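Local coordinates for hypothetical protein yqeU (PDB 1VHK) that probably methylates the N3 position of one specific uridine in 16S ribosomal RNA, with S-adenosyl-L-methionine as methyl donor, at residues Y84-L89 / S200-F205; H108-F113 / P151-V156. All coordinates share one frame; numbering follows the deposited sequence.

Contact 1 of 2, residues Y84-L89 / S200-F205; sequences YIASGL and SLLIVF
The Phe205 ring meets Ile85 on one face of two parallel neighbouring strands. CE1 of Phe205 lies 3.6 Å from Ile85 CG2, and the two side chains cross obliquely. The first torsion of Phe205 sets its CG anti to the carbonyl carbon (chi1 -55°), which turns the ring back along the strand toward Ile85. Ala86 O sits at the edge of the same ring. Pro240 touches both side chains from helix 239-253. On the other face, Ala86 CB packs 3.7 Å from Val204 CB. Leu202 CD1 reaches Tyr84 CB at 3.8 Å. Five backbone bonds join the strands, from Tyr84 N to Leu201 O (2.7 Å) through to Gly88 N and Phe205 O (3.0 Å). At the last, the donor comes to Phe205 O off the carbonyl direction, tilted 28° from the carbonyl plane. At the start the backbones stay close, but the side chains of Tyr84 and Ser200, partly exposed, meet loosely. There the Tyr84 ring comes no nearer to Ser200 than 4.4 Å, from CE2 to CB. It packs edge-to-face with Phe169 instead, while Ser200 OG bonds to Asp170 N. An alanine in place of Phe205 would probably leave Ile85 CG2 without its aromatic neighbour and open a gap beneath helix 239-253. Regular backbone bonding between largely apolar faces pairs amides with carbonyls and suits the buried middle of a SPOUT methyltransferase sheet.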
loop_
_atom_site.group_PDB
_atom_site.type_symbol
_atom_site.label_atom_id
_atom_site.label_comp_id
_atom_site.label_asym_id
_atom_site.label_seq_id
_atom_site.Cartn_x
_atom_site.Cartn_y
_atom_site.Cartn_z
ATOM N N TYR A 84 -2.106 14.226 2.563
ATOM C CA TYR A 84 -3.417 14.366 1.976
ATOM C C TYR A 84 -3.437 13.873 0.526
ATOM O O TYR A 84 -2.693 14.370 -0.314
ATOM C CB TYR A 84 -3.867 15.815 1.974
ATOM C CG TYR A 84 -4.203 16.362 3.335
ATOM C CD1 TYR A 84 -5.504 16.757 3.644
ATOM C CD2 TYR A 84 -3.229 16.512 4.301
ATOM C CE1 TYR A 84 -5.800 17.305 4.882
ATOM C CE2 TYR A 84 -3.502 17.057 5.541
ATOM C CZ TYR A 84 -4.795 17.443 5.819
ATOM O OH TYR A 84 -5.069 17.991 7.045
ATOM N N ILE A 85 -4.339 12.951 0.250
ATOM C CA ILE A 85 -4.474 12.385 -1.079
ATOM C C ILE A 85 -5.619 13.050 -1.841
ATOM O O ILE A 85 -6.781 12.922 -1.473
ATOM C CB ILE A 85 -4.731 10.861 -1.015
ATOM C CG1 ILE A 85 -3.750 10.181 -0.075
ATOM C CG2 ILE A 85 -4.659 10.254 -2.408
ATOM C CD1 ILE A 85 -2.292 10.443 -0.346
ATOM N N ALA A 86 -5.294 13.751 -2.926
ATOM C CA ALA A 86 -6.340 14.298 -3.792
ATOM C C ALA A 86 -6.503 13.402 -5.021
ATOM O O ALA A 86 -5.589 13.428 -5.855
ATOM C CB ALA A 86 -5.984 15.708 -4.245
ATOM N N SER A 87 -7.648 12.739 -5.219
ATOM C CA SER A 87 -7.783 11.920 -6.415
ATOM C C SER A 87 -8.825 12.352 -7.424
ATOM O O SER A 87 -10.029 12.444 -7.149
ATOM C CB SER A 87 -8.044 10.451 -6.031
ATOM O OG SER A 87 -7.261 10.039 -4.936
ATOM N N GLY A 88 -8.451 12.480 -8.695
ATOM C CA GLY A 88 -9.494 12.758 -9.714
ATOM C C GLY A 88 -10.446 11.558 -9.801
ATOM O O GLY A 88 -10.032 10.420 -10.069
ATOM N N LEU A 89 -11.739 11.801 -9.558
ATOM C CA LEU A 89 -12.733 10.735 -9.532
ATOM C C LEU A 89 -12.449 9.615 -10.521
ATOM O O LEU A 89 -12.581 9.818 -11.730
ATOM C CB LEU A 89 -14.125 11.282 -9.747
ATOM C CG LEU A 89 -15.020 11.623 -8.570
ATOM C CD1 LEU A 89 -14.654 10.879 -7.299
ATOM C CD2 LEU A 89 -15.061 13.127 -8.297
ATOM N N SER A 200 2.395 19.257 6.696
ATOM C CA SER A 200 1.375 18.759 5.829
ATOM C C SER A 200 1.769 18.650 4.375
ATOM O O SER A 200 2.356 19.571 3.802
ATOM C CB SER A 200 0.100 19.615 5.957
ATOM O OG SER A 200 0.225 20.816 5.201
ATOM N N LEU A 201 1.322 17.552 3.728
ATOM C CA LEU A 201 1.639 17.389 2.309
ATOM C C LEU A 201 0.413 16.985 1.497
ATOM O O LEU A 201 -0.357 16.111 1.883
ATOM C CB LEU A 201 2.770 16.390 2.143
ATOM C CG LEU A 201 3.049 15.885 0.725
ATOM C CD1 LEU A 201 3.736 16.963 -0.122
ATOM C CD2 LEU A 201 3.857 14.595 0.761
ATOM N N LEU A 202 0.139 17.736 0.437
ATOM C CA LEU A 202 -0.935 17.483 -0.492
ATOM C C LEU A 202 -0.347 16.857 -1.764
ATOM O O LEU A 202 0.680 17.325 -2.227
ATOM C CB LEU A 202 -1.682 18.761 -0.902
ATOM C CG LEU A 202 -2.764 18.506 -1.978
ATOM C CD1 LEU A 202 -3.888 17.678 -1.371
ATOM C CD2 LEU A 202 -3.274 19.797 -2.563
ATOM N N ILE A 203 -0.942 15.761 -2.211
ATOM C CA ILE A 203 -0.477 15.055 -3.406
ATOM C C ILE A 203 -1.674 14.854 -4.331
ATOM O O ILE A 203 -2.678 14.284 -3.875
ATOM C CB ILE A 203 0.126 13.668 -3.113
ATOM C CG1 ILE A 203 1.144 13.669 -1.982
ATOM C CG2 ILE A 203 0.786 13.113 -4.381
ATOM C CD1 ILE A 203 1.761 12.332 -1.660
ATOM N N VAL A 204 -1.673 15.455 -5.525
ATOM C CA VAL A 204 -2.872 15.268 -6.366
ATOM C C VAL A 204 -2.582 14.330 -7.501
ATOM O O VAL A 204 -1.522 14.363 -8.126
ATOM C CB VAL A 204 -3.501 16.581 -6.800
ATOM C CG1 VAL A 204 -2.839 17.782 -6.133
ATOM C CG2 VAL A 204 -3.568 16.765 -8.308
ATOM N N PHE A 205 -3.530 13.427 -7.777
ATOM C CA PHE A 205 -3.387 12.465 -8.874
ATOM C C PHE A 205 -4.473 12.672 -9.920
ATOM O O PHE A 205 -5.601 13.045 -9.558
ATOM C CB PHE A 205 -3.551 11.034 -8.283
ATOM C CG PHE A 205 -2.601 10.777 -7.152
ATOM C CD1 PHE A 205 -2.942 11.117 -5.865
ATOM C CD2 PHE A 205 -1.366 10.207 -7.401
ATOM C CE1 PHE A 205 -2.050 10.940 -4.832
ATOM C CE2 PHE A 205 -0.476 9.991 -6.364
ATOM C CZ PHE A 205 -0.834 10.334 -5.075
#

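Contact 2 of 2, residues H108-F113 / P151-V156; sequences HAFIPF and PRVMDV
Phe110 lies alongside Pro151, both side chains pointing the same way, and its CE2 comes 3.9 Å from Pro151 CB. The ring is put there by a first torsion that sets CG anti to the carbonyl carbon (chi1 -59°). Arg152 O lies at the edge of this ring, near its plane. Val153 flanks Phe110 more loosely, with CG1 4.3 Å from Phe110 CB. Two backbone bonds hold the segments in parallel. Phe110 N donates to Arg152 O at 2.7 Å. Met154 N donates to Phe110 O at 2.9 Å, from a position tilted 27° out of the carbonyl plane. Before them, at the start of the pair, a water takes the place of a direct bond. It donates to His108 O (2.6 Å) and accepts from Arg152 N (2.8 Å), and so bridges two backbone groups too far apart to bond directly. On the other side from the Phe110 ring, selenomethionine Met154 passes Phe110 O and runs beside Ile111, and its SE lies 3.7 Å from Ile111 CG1. The chain of Met154 then bends, and its end leads away from Ile111. Farther on, Val156 CG1 stands 4.3 Å from Pro112 CB, on an exposed margin. Arg152 also turns its end outward. This is the edge of the parallel sheet within the chain: the short strand 152-153 borders strand 109-113. Helix 94-104 covers one side, where Thr103 touches Phe110 and Pro151 and Ile99 touches Val153. From helix 159-165, Arg165 meets Met154. Strand 82-88 flanks strand 109-113 farther in.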
loop_
_atom_site.group_PDB
_atom_site.type_symbol
_atom_site.label_atom_id
_atom_site.label_comp_id
_atom_site.label_asym_id
_atom_site.label_seq_id
_atom_site.Cartn_x
_atom_site.Cartn_y
_atom_site.Cartn_z
ATOM N N HIS A 108 -3.452 10.740 5.739
ATOM C CA HIS A 108 -4.123 11.544 6.746
ATOM C C HIS A 108 -5.526 11.948 6.347
ATOM O O HIS A 108 -6.398 12.049 7.208
ATOM C CB HIS A 108 -3.316 12.794 7.172
ATOM C CG HIS A 108 -4.062 13.597 8.208
ATOM N ND1 HIS A 108 -4.161 13.192 9.532
ATOM C CD2 HIS A 108 -4.814 14.713 8.099
ATOM C CE1 HIS A 108 -4.922 14.052 10.194
ATOM N NE2 HIS A 108 -5.323 14.982 9.344
ATOM N N ALA A 109 -5.781 12.114 5.047
ATOM C CA ALA A 109 -7.157 12.522 4.679
ATOM C C ALA A 109 -7.301 12.344 3.174
ATOM O O ALA A 109 -6.269 12.168 2.550
ATOM C CB ALA A 109 -7.416 13.965 5.080
ATOM N N PHE A 110 -8.561 12.211 2.698
ATOM C CA PHE A 110 -8.712 12.043 1.251
ATOM C C PHE A 110 -9.565 13.155 0.679
ATOM O O PHE A 110 -10.448 13.705 1.344
ATOM C CB PHE A 110 -9.313 10.689 0.906
ATOM C CG PHE A 110 -8.547 9.497 1.359
ATOM C CD1 PHE A 110 -7.617 8.889 0.554
ATOM C CD2 PHE A 110 -8.748 9.010 2.652
ATOM C CE1 PHE A 110 -6.941 7.758 0.994
ATOM C CE2 PHE A 110 -8.054 7.905 3.114
ATOM C CZ PHE A 110 -7.159 7.274 2.268
ATOM N N ILE A 111 -9.234 13.621 -0.514
ATOM C CA ILE A 111 -9.986 14.721 -1.134
ATOM C C ILE A 111 -10.269 14.364 -2.600
ATOM O O ILE A 111 -9.366 14.533 -3.415
ATOM C CB ILE A 111 -9.160 16.014 -1.170
ATOM C CG1 ILE A 111 -8.702 16.449 0.235
ATOM C CG2 ILE A 111 -9.958 17.109 -1.846
ATOM C CD1 ILE A 111 -7.623 17.512 0.145
ATOM N N PRO A 112 -11.448 13.859 -2.885
ATOM C CA PRO A 112 -11.841 13.494 -4.239
ATOM C C PRO A 112 -12.217 14.756 -5.000
ATOM O O PRO A 112 -12.762 15.683 -4.377
ATOM C CB PRO A 112 -13.052 12.596 -4.042
ATOM C CG PRO A 112 -13.147 12.347 -2.590
ATOM C CD PRO A 112 -12.546 13.582 -1.930
ATOM N N PHE A 113 -11.963 14.813 -6.298
ATOM C CA PHE A 113 -12.320 16.062 -6.993
ATOM C C PHE A 113 -12.686 15.788 -8.420
ATOM O O PHE A 113 -12.190 14.808 -8.973
ATOM C CB PHE A 113 -11.195 17.102 -6.861
ATOM C CG PHE A 113 -9.954 16.727 -7.625
ATOM C CD1 PHE A 113 -8.898 16.092 -6.999
ATOM C CD2 PHE A 113 -9.862 16.994 -8.975
ATOM C CE1 PHE A 113 -7.782 15.733 -7.718
ATOM C CE2 PHE A 113 -8.768 16.594 -9.707
ATOM C CZ PHE A 113 -7.720 15.951 -9.071
ATOM N N PRO A 151 -8.850 8.408 9.083
ATOM C CA PRO A 151 -8.691 9.444 8.077
ATOM C C PRO A 151 -10.037 9.986 7.613
ATOM O O PRO A 151 -10.978 9.239 7.394
ATOM C CB PRO A 151 -7.914 8.808 6.954
ATOM C CG PRO A 151 -7.543 7.460 7.388
ATOM C CD PRO A 151 -8.296 7.121 8.636
ATOM N N ARG A 152 -10.096 11.307 7.466
ATOM C CA ARG A 152 -11.270 11.998 6.988
ATOM C C ARG A 152 -11.359 12.002 5.470
ATOM O O ARG A 152 -10.371 11.995 4.728
ATOM C CB ARG A 152 -11.337 13.403 7.572
ATOM C CG ARG A 152 -12.371 14.313 6.936
ATOM C CD ARG A 152 -12.898 15.359 7.902
ATOM N NE ARG A 152 -12.079 16.565 7.942
ATOM C CZ ARG A 152 -12.297 17.658 7.222
ATOM N NH1 ARG A 152 -11.460 18.687 7.353
ATOM N NH2 ARG A 152 -13.331 17.736 6.390
ATOM N N VAL A 153 -12.560 11.761 4.976
ATOM C CA VAL A 153 -12.830 11.749 3.535
ATOM C C VAL A 153 -13.668 12.993 3.229
ATOM O O VAL A 153 -14.728 13.207 3.835
ATOM C CB VAL A 153 -13.558 10.487 3.086
ATOM C CG1 VAL A 153 -13.503 10.317 1.569
ATOM C CG2 VAL A 153 -13.007 9.254 3.758
HETATM N N MSE A 154 -13.165 13.880 2.393
HETATM C CA MSE A 154 -13.878 15.149 2.170
HETATM C C MSE A 154 -14.956 15.022 1.126
HETATM O O MSE A 154 -15.206 13.946 0.574
HETATM C CB MSE A 154 -12.853 16.231 1.837
HETATM C CG MSE A 154 -11.686 16.269 2.836
HETATM SE SE MSE A 154 -10.803 17.985 2.796
HETATM C CE MSE A 154 -12.201 19.068 3.516
ATOM N N ASP A 155 -15.640 16.133 0.843
ATOM C CA ASP A 155 -16.689 16.091 -0.193
ATOM C C ASP A 155 -16.042 16.231 -1.562
ATOM O O ASP A 155 -14.959 16.818 -1.673
ATOM C CB ASP A 155 -17.708 17.188 0.015
ATOM C CG ASP A 155 -18.839 16.778 0.935
ATOM O OD1 ASP A 155 -19.181 17.589 1.830
ATOM O OD2 ASP A 155 -19.363 15.655 0.740
ATOM N N VAL A 156 -16.630 15.621 -2.586
ATOM C CA VAL A 156 -16.013 15.782 -3.910
ATOM C C VAL A 156 -15.890 17.269 -4.239
ATOM O O VAL A 156 -16.740 18.108 -3.993
ATOM C CB VAL A 156 -16.709 14.976 -4.981
ATOM C CG1 VAL A 156 -17.189 13.642 -4.394
ATOM C CG2 VAL A 156 -17.859 15.723 -5.619
HETATM O O HOH W 1 -8.314 13.219 8.515
#

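Overall arrangement
The chain first builds a separate five-stranded sheet from strands between 5-7 and 64-72, then lays down strand 82-88 of the parallel sheet. Helix 94-104 leads to strand 109-113. The chain then passes through helix 131-144 and returns at 151-156, where contact 2 closes a loop of 37 residues. Helix 159-165, strand 171-175 and helix 187-193 follow before strand 200-205 closes the longer loop of contact 1, 110 residues long. The smaller loop thus lies wholly within the larger, and the two do not cross. Strands 82-88 and 109-113 are neighbours, probably bonded from Ile111 N to Ile85 O at 2.7 Å. Together the contacts tie the sheet's centre to its 152-153 edge.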